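PDB 3FCY: xylan esterase 1 from Thermoanaerobacterium sp. 'JW/SL YS485', which probably removes acetyl groups from xylan-derived and related substrates, as a family CE7 carbohydrate esterase built on the alpha/beta-hydrolase fold. Local coordinates for residues G206-G211 with Y231-D236; M292-M297 with T305-Y310; L213-A218 with R225-E230; K247-E252 with D298-P303. All blocks are in the same frame, centred on the assembly; numbering follows the deposited sequence.

In the fold
Interactions 1, 2 and 3 are buried and reach one central sheet; interaction 4 lies nearer the surface, where two loops meet. Interaction 3 packs helix 209-220 on strand 226-230, and it is nested within the chain loop closed by interaction 1, which uses the start of the same helix and the residues following the same strand. Interaction 2 sets helix 303-310 against the adjacent strand 289-295. The two helix-strand contacts have no hydrogen bond across them and rely on apolar fit. Interaction 1, at the predicted nucleophile, adds backbone polar contacts, whereas interaction 4, holding the predicted charge-relay aspartate, brings in a water. Tyr-250 ties interaction 4 to interaction 1 through Leu-234 and Phe-233.

Interaction 1 (G206-G211 with Y231-D236); sequences GPSQGG and YPFLSD
Ser-208 packs against Tyr-231, Pro-232 and Phe-233 at the sharp turn between strand 202-207 and helix 209-220. With Gly-206 and Gly-210 it forms the GxSxG pattern of an alpha/beta-hydrolase nucleophile elbow, consistent with its predicted role as nucleophile. The CG of Tyr-231 is wedged between its own backbone N and carbonyl carbon (chi1 41°), which sends the ring back along the end of the strand. There CD1 lies 3.7 Å from Ser-208 N, and the phenol OH comes within 3.6 Å of Pro-207 CB. Trimming Tyr-231 to an alanine would probably leave Pro-207 CB without its aromatic neighbour and open a gap beside the elbow. The OG of Ser-208, pointing opposite its backbone N (chi1 -162°), passes 3.6 Å from Phe-233 CB and is hydrogen-bonded to His-327 NE2. Phe-233 turns its ring away toward Tyr-250, but CD2 still rests 4.0 Å from Gln-209 CB. Gly-211, lacking a side chain, lets Pro-232 CB approach its carbonyl carbon to 3.9 Å. Backbone contacts fasten the turn: Ser-208 CA makes a CA-H...O contact of 3.1 Å with Tyr-231 O, and Phe-233 N donates to Ser-208 O at 3.0 Å from above the carbonyl plane.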
loop_
_atom_site.group_PDB
_atom_site.type_symbol
_atom_site.label_atom_id
_atom_site.label_comp_id
_atom_site.label_asym_id
_atom_site.label_seq_id
_atom_site.Cartn_x
_atom_site.Cartn_y
_atom_site.Cartn_z
ATOM N N GLY A 206 -17.417 18.770 18.750
ATOM C CA GLY A 206 -16.326 18.601 17.814
ATOM C C GLY A 206 -15.877 17.161 17.656
ATOM O O GLY A 206 -16.103 16.328 18.542
ATOM N N PRO A 207 -15.258 16.830 16.510
ATOM C CA PRO A 207 -14.775 15.471 16.250
ATOM C C PRO A 207 -13.251 15.387 16.405
ATOM O O PRO A 207 -12.541 16.350 16.124
ATOM C CB PRO A 207 -15.218 15.236 14.814
ATOM C CG PRO A 207 -14.908 16.587 14.185
ATOM C CD PRO A 207 -15.370 17.595 15.250
ATOM N N SER A 208 -12.755 14.233 16.847
ATOM C CA SER A 208 -11.318 14.020 17.022
ATOM C C SER A 208 -10.699 15.106 17.906
ATOM O O SER A 208 -11.067 15.224 19.075
ATOM C CB SER A 208 -10.630 13.986 15.651
ATOM O OG SER A 208 -9.353 13.377 15.749
ATOM N N GLN A 209 -9.758 15.890 17.369
ATOM C CA GLN A 209 -9.148 16.961 18.168
ATOM C C GLN A 209 -10.256 17.853 18.729
ATOM O O GLN A 209 -10.199 18.275 19.882
ATOM C CB GLN A 209 -8.198 17.832 17.336
ATOM C CG GLN A 209 -7.600 19.003 18.143
ATOM C CD GLN A 209 -6.785 19.978 17.301
ATOM O OE1 GLN A 209 -7.315 20.652 16.416
ATOM N NE2 GLN A 209 -5.490 20.053 17.577
ATOM N N GLY A 210 -11.258 18.131 17.898
ATOM C CA GLY A 210 -12.375 18.962 18.313
ATOM C C GLY A 210 -13.166 18.314 19.434
ATOM O O GLY A 210 -13.790 19.001 20.249
ATOM N N GLY A 211 -13.152 16.986 19.465
ATOM C CA GLY A 211 -13.855 16.261 20.509
ATOM C C GLY A 211 -13.059 16.337 21.799
ATOM O O GLY A 211 -13.627 16.356 22.893
ATOM N N TYR A 231 -15.376 10.664 18.858
ATOM C CA TYR A 231 -14.075 9.994 18.800
ATOM C C TYR A 231 -12.951 10.959 19.161
ATOM O O TYR A 231 -12.093 11.279 18.336
ATOM C CB TYR A 231 -13.843 9.368 17.410
ATOM C CG TYR A 231 -14.276 10.189 16.208
ATOM C CD1 TYR A 231 -13.341 10.863 15.421
ATOM C CD2 TYR A 231 -15.614 10.236 15.818
ATOM C CE1 TYR A 231 -13.730 11.556 14.266
ATOM C CE2 TYR A 231 -16.012 10.924 14.672
ATOM C CZ TYR A 231 -15.067 11.580 13.898
ATOM O OH TYR A 231 -15.462 12.245 12.760
ATOM N N PRO A 232 -12.939 11.420 20.423
ATOM C CA PRO A 232 -11.939 12.361 20.937
ATOM C C PRO A 232 -10.473 11.966 20.805
ATOM O O PRO A 232 -10.089 10.811 20.996
ATOM C CB PRO A 232 -12.361 12.555 22.394
ATOM C CG PRO A 232 -13.003 11.237 22.741
ATOM C CD PRO A 232 -13.826 10.956 21.507
ATOM N N PHE A 233 -9.674 12.969 20.466
ATOM C CA PHE A 233 -8.228 12.871 20.295
ATOM C C PHE A 233 -7.674 13.542 21.559
ATOM O O PHE A 233 -8.423 14.216 22.269
ATOM C CB PHE A 233 -7.851 13.666 19.037
ATOM C CG PHE A 233 -6.378 13.699 18.719
ATOM C CD1 PHE A 233 -5.659 12.527 18.513
ATOM C CD2 PHE A 233 -5.731 14.923 18.530
ATOM C CE1 PHE A 233 -4.321 12.571 18.115
ATOM C CE2 PHE A 233 -4.398 14.977 18.132
ATOM C CZ PHE A 233 -3.692 13.797 17.925
ATOM N N LEU A 234 -6.389 13.349 21.847
ATOM C CA LEU A 234 -5.742 13.955 23.020
ATOM C C LEU A 234 -6.115 13.289 24.342
ATOM O O LEU A 234 -6.234 13.956 25.374
ATOM C CB LEU A 234 -6.082 15.448 23.107
ATOM C CG LEU A 234 -5.764 16.321 21.888
ATOM C CD1 LEU A 234 -6.260 17.737 22.157
ATOM C CD2 LEU A 234 -4.261 16.315 21.601
ATOM N N SER A 235 -6.274 11.974 24.319
ATOM C CA SER A 235 -6.647 11.254 25.524
ATOM C C SER A 235 -5.856 9.975 25.763
ATOM O O SER A 235 -5.660 9.178 24.846
ATOM C CB SER A 235 -8.138 10.907 25.469
ATOM O OG SER A 235 -8.515 10.042 26.530
ATOM N N ASP A 236 -5.386 9.795 26.996
ATOM C CA ASP A 236 -4.692 8.566 27.367
ATOM C C ASP A 236 -3.497 8.257 26.456
ATOM O O ASP A 236 -3.389 7.162 25.910
ATOM C CB ASP A 236 -5.724 7.437 27.309
ATOM C CG ASP A 236 -5.382 6.264 28.198
ATOM O OD1 ASP A 236 -4.474 6.370 29.046
ATOM O OD2 ASP A 236 -6.052 5.226 28.044
#

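Interaction 2 (M292-M297 with T305-Y310); sequences MCVGLM and TVFAAY
Val-306 is the central bump of this contact, its CG1 lodged between the methyl end of Met-292 and the branch point of Val-294. CG1 reaches 3.7 Å from Met-292 CE on one side and 3.9 Å from Val-294 CB on the other. Strand 289-295 and helix 303-310 are consecutive parts of a beta-alpha-beta unit; their segments 292-295 and 305-310 run nearly antiparallel (160°), with axes 9.3 Å apart at closest. The Met-292 chain is extended until its last torsion, where a bend (chi3 56°) folds CE back beside Val-306 while leaving SD to meet the helix one turn on. SD comes in at the edge of the Tyr-310 ring, a Met-aromatic contact 5.1 Å from the centroid, with CD1 of that ring 3.8 Å away. At the other end Val-294 CG1 touches Phe-307 CE1 at 3.8 Å, the two side chains meeting at about a right angle. An alanine in place of Met-292 would probably open a gap between Val-306 and Tyr-310 and deprive the tyrosine ring of its sulfur partner. Ile-319 of strand 317-322 touches Met-292, Val-294 and Tyr-310. With no hydrogen bond across the two segments, the helix is held on the strand by dispersion and close fit.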
loop_
_atom_site.group_PDB
_atom_site.type_symbol
_atom_site.label_atom_id
_atom_site.label_comp_id
_atom_site.label_asym_id
_atom_site.label_seq_id
_atom_site.Cartn_x
_atom_site.Cartn_y
_atom_site.Cartn_z
ATOM N N MET A 292 -21.185 11.109 23.613
ATOM C CA MET A 292 -19.999 10.777 22.836
ATOM C C MET A 292 -20.283 9.637 21.867
ATOM O O MET A 292 -21.313 8.970 21.965
ATOM C CB MET A 292 -18.855 10.373 23.776
ATOM C CG MET A 292 -18.337 11.495 24.670
ATOM S SD MET A 292 -17.043 10.942 25.828
ATOM C CE MET A 292 -15.869 10.246 24.696
ATOM N N CYS A 293 -19.374 9.429 20.919
ATOM C CA CYS A 293 -19.514 8.332 19.975
ATOM C C CYS A 293 -18.126 7.751 19.756
ATOM O O CYS A 293 -17.123 8.459 19.865
ATOM C CB CYS A 293 -20.136 8.796 18.649
ATOM S SG CYS A 293 -19.164 9.937 17.659
ATOM N N VAL A 294 -18.067 6.453 19.479
ATOM C CA VAL A 294 -16.793 5.783 19.277
ATOM C C VAL A 294 -16.899 4.701 18.207
ATOM O O VAL A 294 -17.849 3.916 18.188
ATOM C CB VAL A 294 -16.299 5.155 20.610
ATOM C CG1 VAL A 294 -17.354 4.202 21.156
ATOM C CG2 VAL A 294 -14.974 4.429 20.402
ATOM N N GLY A 295 -15.924 4.682 17.305
ATOM C CA GLY A 295 -15.907 3.684 16.251
ATOM C C GLY A 295 -14.961 2.586 16.691
ATOM O O GLY A 295 -13.804 2.862 17.002
ATOM N N LEU A 296 -15.435 1.344 16.720
ATOM C CA LEU A 296 -14.593 0.242 17.167
ATOM C C LEU A 296 -13.492 -0.163 16.185
ATOM O O LEU A 296 -12.643 -0.992 16.505
ATOM C CB LEU A 296 -15.459 -0.970 17.528
ATOM C CG LEU A 296 -16.462 -0.764 18.671
ATOM C CD1 LEU A 296 -17.038 -2.116 19.077
ATOM C CD2 LEU A 296 -15.790 -0.101 19.868
ATOM N N MET A 297 -13.500 0.430 14.997
ATOM C CA MET A 297 -12.478 0.145 13.996
ATOM C C MET A 297 -11.494 1.315 13.927
ATOM O O MET A 297 -10.594 1.335 13.088
ATOM C CB MET A 297 -13.117 -0.058 12.617
ATOM C CG MET A 297 -14.053 -1.260 12.516
ATOM S SD MET A 297 -13.249 -2.805 12.983
ATOM C CE MET A 297 -12.335 -3.172 11.469
ATOM N N THR A 305 -8.858 4.534 24.424
ATOM C CA THR A 305 -8.525 5.889 24.863
ATOM C C THR A 305 -9.793 6.741 24.928
ATOM O O THR A 305 -9.886 7.673 25.725
ATOM C CB THR A 305 -7.512 6.572 23.914
ATOM O OG1 THR A 305 -8.096 6.732 22.615
ATOM C CG2 THR A 305 -6.250 5.734 23.804
ATOM N N VAL A 306 -10.767 6.419 24.083
ATOM C CA VAL A 306 -12.027 7.154 24.071
ATOM C C VAL A 306 -12.842 6.776 25.312
ATOM O O VAL A 306 -13.407 7.645 25.973
ATOM C CB VAL A 306 -12.837 6.846 22.787
ATOM C CG1 VAL A 306 -14.223 7.493 22.858
ATOM C CG2 VAL A 306 -12.078 7.369 21.570
ATOM N N PHE A 307 -12.892 5.485 25.634
ATOM C CA PHE A 307 -13.636 5.055 26.811
ATOM C C PHE A 307 -12.981 5.535 28.096
ATOM O O PHE A 307 -13.659 5.742 29.098
ATOM C CB PHE A 307 -13.803 3.534 26.845
ATOM C CG PHE A 307 -15.063 3.057 26.182
ATOM C CD1 PHE A 307 -15.068 2.680 24.846
ATOM C CD2 PHE A 307 -16.263 3.034 26.886
ATOM C CE1 PHE A 307 -16.249 2.287 24.218
ATOM C CE2 PHE A 307 -17.451 2.644 26.266
ATOM C CZ PHE A 307 -17.442 2.271 24.930
ATOM N N ALA A 308 -11.666 5.722 28.066
ATOM C CA ALA A 308 -10.956 6.207 29.244
ATOM C C ALA A 308 -11.468 7.604 29.594
ATOM O O ALA A 308 -11.692 7.922 30.762
ATOM C CB ALA A 308 -9.454 6.249 28.975
ATOM N N ALA A 309 -11.654 8.442 28.578
ATOM C CA ALA A 309 -12.148 9.792 28.808
ATOM C C ALA A 309 -13.597 9.703 29.269
ATOM O O ALA A 309 -13.987 10.342 30.239
ATOM C CB ALA A 309 -12.058 10.617 27.531
ATOM N N TYR A 310 -14.385 8.898 28.564
ATOM C CA TYR A 310 -15.794 8.712 28.897
ATOM C C TYR A 310 -15.984 8.219 30.336
ATOM O O TYR A 310 -16.835 8.725 31.068
ATOM C CB TYR A 310 -16.425 7.698 27.937
ATOM C CG TYR A 310 -17.880 7.403 28.225
ATOM C CD1 TYR A 310 -18.875 8.329 27.907
ATOM C CD2 TYR A 310 -18.261 6.207 28.832
ATOM C CE1 TYR A 310 -20.217 8.070 28.184
ATOM C CE2 TYR A 310 -19.599 5.937 29.116
ATOM C CZ TYR A 310 -20.570 6.871 28.787
ATOM O OH TYR A 310 -21.891 6.602 29.052
#

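Interaction 3 (L213-A218 with R225-E230); sequences LSLACA and RKVVSE
The helical segment 213-218 runs alongside strand 226-230 in a roughly antiparallel sense, 154° between their directions, with axes 7.9 Å apart at closest and the CA atoms of Ser-214 and Ser-229 separated by 6.2 Å. This is the returning half of a beta-alpha-beta crossover: the helix leads away from strand 202-207, and the chain comes back as the neighbouring parallel strand. Val-227 carries one end of the interface with both of its methyls. CG1, set opposite the backbone N (chi1 -171°), reaches along the helix backbone to 3.9 Å from Ser-214 O, while CG2 presses on Ala-218 CB at 3.4 Å, tighter than ordinary van der Waals contact. The small alanine thus lets helix and strand come close here. At the other end Leu-215 leans its branch point on Ser-229, CG standing 3.6 Å from OG.

The two serines bring polar atoms into this buried layer, yet neither bonds across the two segments. Ser-214 OG is hydrogen-bonded to Gly-210 O, one turn earlier in its own helix; Val-228 O, 3.6 Å from the same Ser-214 OG, is only a packing neighbour. Ser-229 OG is hydrogen-bonded to Gly-211 O. Each hydroxyl is therefore satisfied by a backbone carbonyl in the first turn of helix 209-220, just after the predicted nucleophile.

Strand 226-230 lies between strands 202-207 and 289-295 in the sheet, and its other face meets helix 333-342, where Val-228 touches Phe-333 and Met-341. On the helix side, Leu-213 and Ala-216 pack against Phe-181 of helix 176-192.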
loop_
_atom_site.group_PDB
_atom_site.type_symbol
_atom_site.label_atom_id
_atom_site.label_comp_id
_atom_site.label_asym_id
_atom_site.label_seq_id
_atom_site.Cartn_x
_atom_site.Cartn_y
_atom_site.Cartn_z
ATOM N N LEU A 213 -11.028 18.856 22.525
ATOM C CA LEU A 213 -11.145 20.250 22.920
ATOM C C LEU A 213 -12.507 20.527 23.553
ATOM O O LEU A 213 -12.628 21.400 24.414
ATOM C CB LEU A 213 -10.949 21.166 21.708
ATOM C CG LEU A 213 -9.537 21.197 21.115
ATOM C CD1 LEU A 213 -9.507 22.125 19.908
ATOM C CD2 LEU A 213 -8.546 21.665 22.177
ATOM N N SER A 214 -13.534 19.805 23.108
ATOM C CA SER A 214 -14.878 19.979 23.665
ATOM C C SER A 214 -14.872 19.552 25.127
ATOM O O SER A 214 -15.461 20.216 25.981
ATOM C CB SER A 214 -15.904 19.139 22.894
ATOM O OG SER A 214 -16.170 19.708 21.628
ATOM N N LEU A 215 -14.201 18.440 25.410
ATOM C CA LEU A 215 -14.107 17.933 26.775
ATOM C C LEU A 215 -13.297 18.908 27.627
ATOM O O LEU A 215 -13.693 19.243 28.745
ATOM C CB LEU A 215 -13.441 16.554 26.788
ATOM C CG LEU A 215 -14.174 15.415 26.073
ATOM C CD1 LEU A 215 -13.266 14.200 25.992
ATOM C CD2 LEU A 215 -15.467 15.075 26.812
ATOM N N ALA A 216 -12.165 19.361 27.093
ATOM C CA ALA A 216 -11.305 20.299 27.810
ATOM C C ALA A 216 -12.059 21.585 28.128
ATOM O O ALA A 216 -11.998 22.097 29.248
ATOM C CB ALA A 216 -10.057 20.615 26.983
ATOM N N CYS A 217 -12.768 22.103 27.136
ATOM C CA CYS A 217 -13.532 23.332 27.299
ATOM C C CYS A 217 -14.602 23.218 28.391
ATOM O O CYS A 217 -14.717 24.090 29.256
ATOM C CB CYS A 217 -14.199 23.701 25.976
ATOM S SG CYS A 217 -15.257 25.145 26.078
ATOM N N ALA A 218 -15.385 22.145 28.336
ATOM C CA ALA A 218 -16.447 21.924 29.312
ATOM C C ALA A 218 -15.866 21.627 30.689
ATOM O O ALA A 218 -16.551 21.763 31.707
ATOM C CB ALA A 218 -17.345 20.775 28.863
ATOM N N ARG A 225 -23.153 23.760 29.448
ATOM C CA ARG A 225 -24.278 22.859 29.709
ATOM C C ARG A 225 -24.355 21.535 28.932
ATOM O O ARG A 225 -24.804 20.521 29.482
ATOM C CB ARG A 225 -25.582 23.643 29.509
ATOM C CG ARG A 225 -26.812 22.982 30.093
ATOM C CD ARG A 225 -26.737 22.918 31.612
ATOM N NE ARG A 225 -27.938 22.310 32.173
ATOM C CZ ARG A 225 -28.275 21.034 32.020
ATOM N NH1 ARG A 225 -27.495 20.215 31.323
ATOM N NH2 ARG A 225 -29.405 20.579 32.551
ATOM N N LYS A 226 -23.946 21.544 27.662
ATOM C CA LYS A 226 -23.980 20.338 26.824
ATOM C C LYS A 226 -22.633 20.081 26.152
ATOM O O LYS A 226 -21.933 21.020 25.761
ATOM C CB LYS A 226 -25.056 20.458 25.734
ATOM C CG LYS A 226 -26.498 20.399 26.224
ATOM C CD LYS A 226 -26.846 19.076 26.880
ATOM C CE LYS A 226 -28.317 19.051 27.263
ATOM N NZ LYS A 226 -28.718 17.850 28.035
ATOM N N VAL A 227 -22.285 18.806 26.002
ATOM C CA VAL A 227 -21.013 18.436 25.387
ATOM C C VAL A 227 -21.130 17.263 24.417
ATOM O O VAL A 227 -21.569 16.178 24.795
ATOM C CB VAL A 227 -19.968 18.037 26.454
ATOM C CG1 VAL A 227 -18.597 17.879 25.808
ATOM C CG2 VAL A 227 -19.935 19.070 27.576
ATOM N N VAL A 228 -20.750 17.489 23.164
ATOM C CA VAL A 228 -20.764 16.419 22.174
ATOM C C VAL A 228 -19.310 16.195 21.777
ATOM O O VAL A 228 -18.663 17.079 21.207
ATOM C CB VAL A 228 -21.605 16.771 20.925
ATOM C CG1 VAL A 228 -21.463 15.666 19.877
ATOM C CG2 VAL A 228 -23.085 16.917 21.314
ATOM N N SER A 229 -18.798 15.017 22.112
ATOM C CA SER A 229 -17.417 14.656 21.818
ATOM C C SER A 229 -17.368 13.405 20.950
ATOM O O SER A 229 -17.640 12.294 21.414
ATOM C CB SER A 229 -16.659 14.425 23.125
ATOM O OG SER A 229 -15.287 14.183 22.888
ATOM N N GLU A 230 -17.019 13.598 19.683
ATOM C CA GLU A 230 -16.944 12.508 18.722
ATOM C C GLU A 230 -15.528 11.961 18.594
ATOM O O GLU A 230 -14.603 12.696 18.252
ATOM C CB GLU A 230 -17.455 12.997 17.367
ATOM C CG GLU A 230 -18.904 13.441 17.426
ATOM C CD GLU A 230 -19.413 14.018 16.125
ATOM O OE1 GLU A 230 -19.282 13.352 15.078
ATOM O OE2 GLU A 230 -19.962 15.136 16.153
#

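Interaction 4 (K247-E252 with D298-P303); sequences KNAYQE and DQVCPP
A single water joins Lys-247 and Val-300, whose segments make no direct hydrogen bond to each other. It lies 2.6 Å from Lys-247 O and 2.8 Å from Val-300 O, placed to donate to both, although further acceptors nearby compete for its protons. The same Val-300 O also meets the edge of the Tyr-250 ring, near the ring plane and 3.4 Å from CD2. A polar carbonyl thus faces an aromatic C-H edge on one partner and a water on another. Beside this the contact is apolar and slight: Ala-249 CB touches Val-300 CG1 at 3.7 Å, the methyl being set opposite the valine's backbone N (chi1 179°). At the margin, Lys-247 NZ stays 4.1 Å from Gln-299 OE1, too far for a hydrogen bond.

The loop that offers Val-300 is shaped by Asp-298, predicted to belong to the charge relay system. Its OD1 accepts from Cys-301 N at 2.6 Å in a nearly straight bond (173°), an Asx motif, and more weakly from Val-300 N at 2.7 Å. These backbone donors hold the carboxylate in place while OD2 is hydrogen-bonded to His-327 ND1, as in a Ser-His-Asp triad.

Tyr-250 extends the contact inward: its OH is hydrogen-bonded to Leu-234 N and Ser-235 N, and its ring meets Phe-233. Tyr-237 and Val-240 of helix 237-242 pack on it too. The contact therefore joins the lead-in to helix 251-260 with the loop connecting strand 289-295 to helix 303-310.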
loop_
_atom_site.group_PDB
_atom_site.type_symbol
_atom_site.label_atom_id
_atom_site.label_comp_id
_atom_site.label_asym_id
_atom_site.label_seq_id
_atom_site.Cartn_x
_atom_site.Cartn_y
_atom_site.Cartn_z
ATOM N N LYS A 247 1.003 6.406 15.993
ATOM C CA LYS A 247 1.260 6.722 14.596
ATOM C C LYS A 247 0.068 7.517 14.082
ATOM O O LYS A 247 -0.849 7.838 14.846
ATOM C CB LYS A 247 1.446 5.434 13.779
ATOM C CG LYS A 247 0.265 4.470 13.813
ATOM C CD LYS A 247 0.597 3.179 13.066
ATOM C CE LYS A 247 -0.521 2.143 13.161
ATOM N NZ LYS A 247 -1.790 2.558 12.485
ATOM N N ASN A 248 0.072 7.833 12.793
ATOM C CA ASN A 248 -1.012 8.616 12.219
ATOM C C ASN A 248 -1.082 9.934 12.988
ATOM O O ASN A 248 -0.092 10.663 13.055
ATOM C CB ASN A 248 -2.339 7.854 12.329
ATOM C CG ASN A 248 -2.312 6.523 11.587
ATOM O OD1 ASN A 248 -2.011 6.475 10.393
ATOM N ND2 ASN A 248 -2.629 5.439 12.293
ATOM N N ALA A 249 -2.232 10.232 13.588
ATOM C CA ALA A 249 -2.390 11.479 14.338
ATOM C C ALA A 249 -1.461 11.580 15.550
ATOM O O ALA A 249 -1.059 12.676 15.939
ATOM C CB ALA A 249 -3.845 11.642 14.780
ATOM N N TYR A 250 -1.117 10.437 16.136
ATOM C CA TYR A 250 -0.242 10.400 17.306
ATOM C C TYR A 250 1.222 10.087 16.975
ATOM O O TYR A 250 2.014 9.775 17.868
ATOM C CB TYR A 250 -0.759 9.361 18.303
ATOM C CG TYR A 250 -1.981 9.790 19.095
ATOM C CD1 TYR A 250 -1.898 10.812 20.044
ATOM C CD2 TYR A 250 -3.207 9.141 18.930
ATOM C CE1 TYR A 250 -3.006 11.177 20.815
ATOM C CE2 TYR A 250 -4.327 9.498 19.698
ATOM C CZ TYR A 250 -4.215 10.517 20.638
ATOM O OH TYR A 250 -5.307 10.869 21.404
ATOM N N GLN A 251 1.580 10.177 15.698
ATOM C CA GLN A 251 2.946 9.887 15.254
ATOM C C GLN A 251 4.032 10.679 15.989
ATOM O O GLN A 251 5.121 10.162 16.248
ATOM C CB GLN A 251 3.069 10.157 13.749
ATOM C CG GLN A 251 4.472 9.946 13.177
ATOM C CD GLN A 251 4.937 8.507 13.278
ATOM O OE1 GLN A 251 4.243 7.588 12.846
ATOM N NE2 GLN A 251 6.118 8.302 13.842
ATOM N N GLU A 252 3.734 11.931 16.322
ATOM C CA GLU A 252 4.701 12.792 16.992
ATOM C C GLU A 252 5.208 12.256 18.329
ATOM O O GLU A 252 6.327 12.564 18.735
ATOM C CB GLU A 252 4.115 14.191 17.168
ATOM C CG GLU A 252 2.931 14.279 18.117
ATOM C CD GLU A 252 2.151 15.559 17.921
ATOM O OE1 GLU A 252 1.337 15.618 16.975
ATOM O OE2 GLU A 252 2.361 16.511 18.699
ATOM N N ASP A 298 -11.673 2.289 14.816
ATOM C CA ASP A 298 -10.823 3.480 14.845
ATOM C C ASP A 298 -9.434 3.212 15.415
ATOM O O ASP A 298 -9.286 2.979 16.615
ATOM C CB ASP A 298 -11.490 4.583 15.675
ATOM C CG ASP A 298 -10.809 5.934 15.511
ATOM O OD1 ASP A 298 -9.580 5.965 15.275
ATOM O OD2 ASP A 298 -11.501 6.967 15.633
ATOM N N GLN A 299 -8.419 3.254 14.556
ATOM C CA GLN A 299 -7.045 3.041 14.998
ATOM C C GLN A 299 -6.313 4.369 15.204
ATOM O O GLN A 299 -5.208 4.400 15.744
ATOM C CB GLN A 299 -6.291 2.158 13.996
ATOM C CG GLN A 299 -6.657 0.682 14.118
ATOM C CD GLN A 299 -6.017 -0.182 13.050
ATOM O OE1 GLN A 299 -4.806 -0.127 12.830
ATOM N NE2 GLN A 299 -6.828 -0.997 12.387
ATOM N N VAL A 300 -6.936 5.461 14.770
ATOM C CA VAL A 300 -6.366 6.795 14.931
ATOM C C VAL A 300 -6.556 7.187 16.401
ATOM O O VAL A 300 -5.625 7.640 17.068
ATOM C CB VAL A 300 -7.085 7.810 14.020
ATOM C CG1 VAL A 300 -6.497 9.200 14.205
ATOM C CG2 VAL A 300 -6.958 7.371 12.570
ATOM N N CYS A 301 -7.780 7.015 16.891
ATOM C CA CYS A 301 -8.106 7.291 18.284
ATOM C C CYS A 301 -8.651 5.979 18.841
ATOM O O CYS A 301 -9.864 5.743 18.850
ATOM C CB CYS A 301 -9.163 8.394 18.405
ATOM S SG CYS A 301 -8.572 10.072 18.016
ATOM N N PRO A 302 -7.750 5.102 19.302
ATOM C CA PRO A 302 -8.093 3.793 19.866
ATOM C C PRO A 302 -9.326 3.852 20.761
ATOM O O PRO A 302 -9.428 4.715 21.630
ATOM C CB PRO A 302 -6.835 3.415 20.639
ATOM C CG PRO A 302 -5.751 4.015 19.800
ATOM C CD PRO A 302 -6.312 5.384 19.473
ATOM N N PRO A 303 -10.276 2.926 20.558
ATOM C CA PRO A 303 -11.508 2.877 21.352
ATOM C C PRO A 303 -11.235 2.971 22.849
ATOM O O PRO A 303 -11.958 3.650 23.576
ATOM C CB PRO A 303 -12.116 1.537 20.960
ATOM C CG PRO A 303 -11.685 1.388 19.530
ATOM C CD PRO A 303 -10.235 1.825 19.580
HETATM O O HOH W 1 -3.347 8.327 15.552
#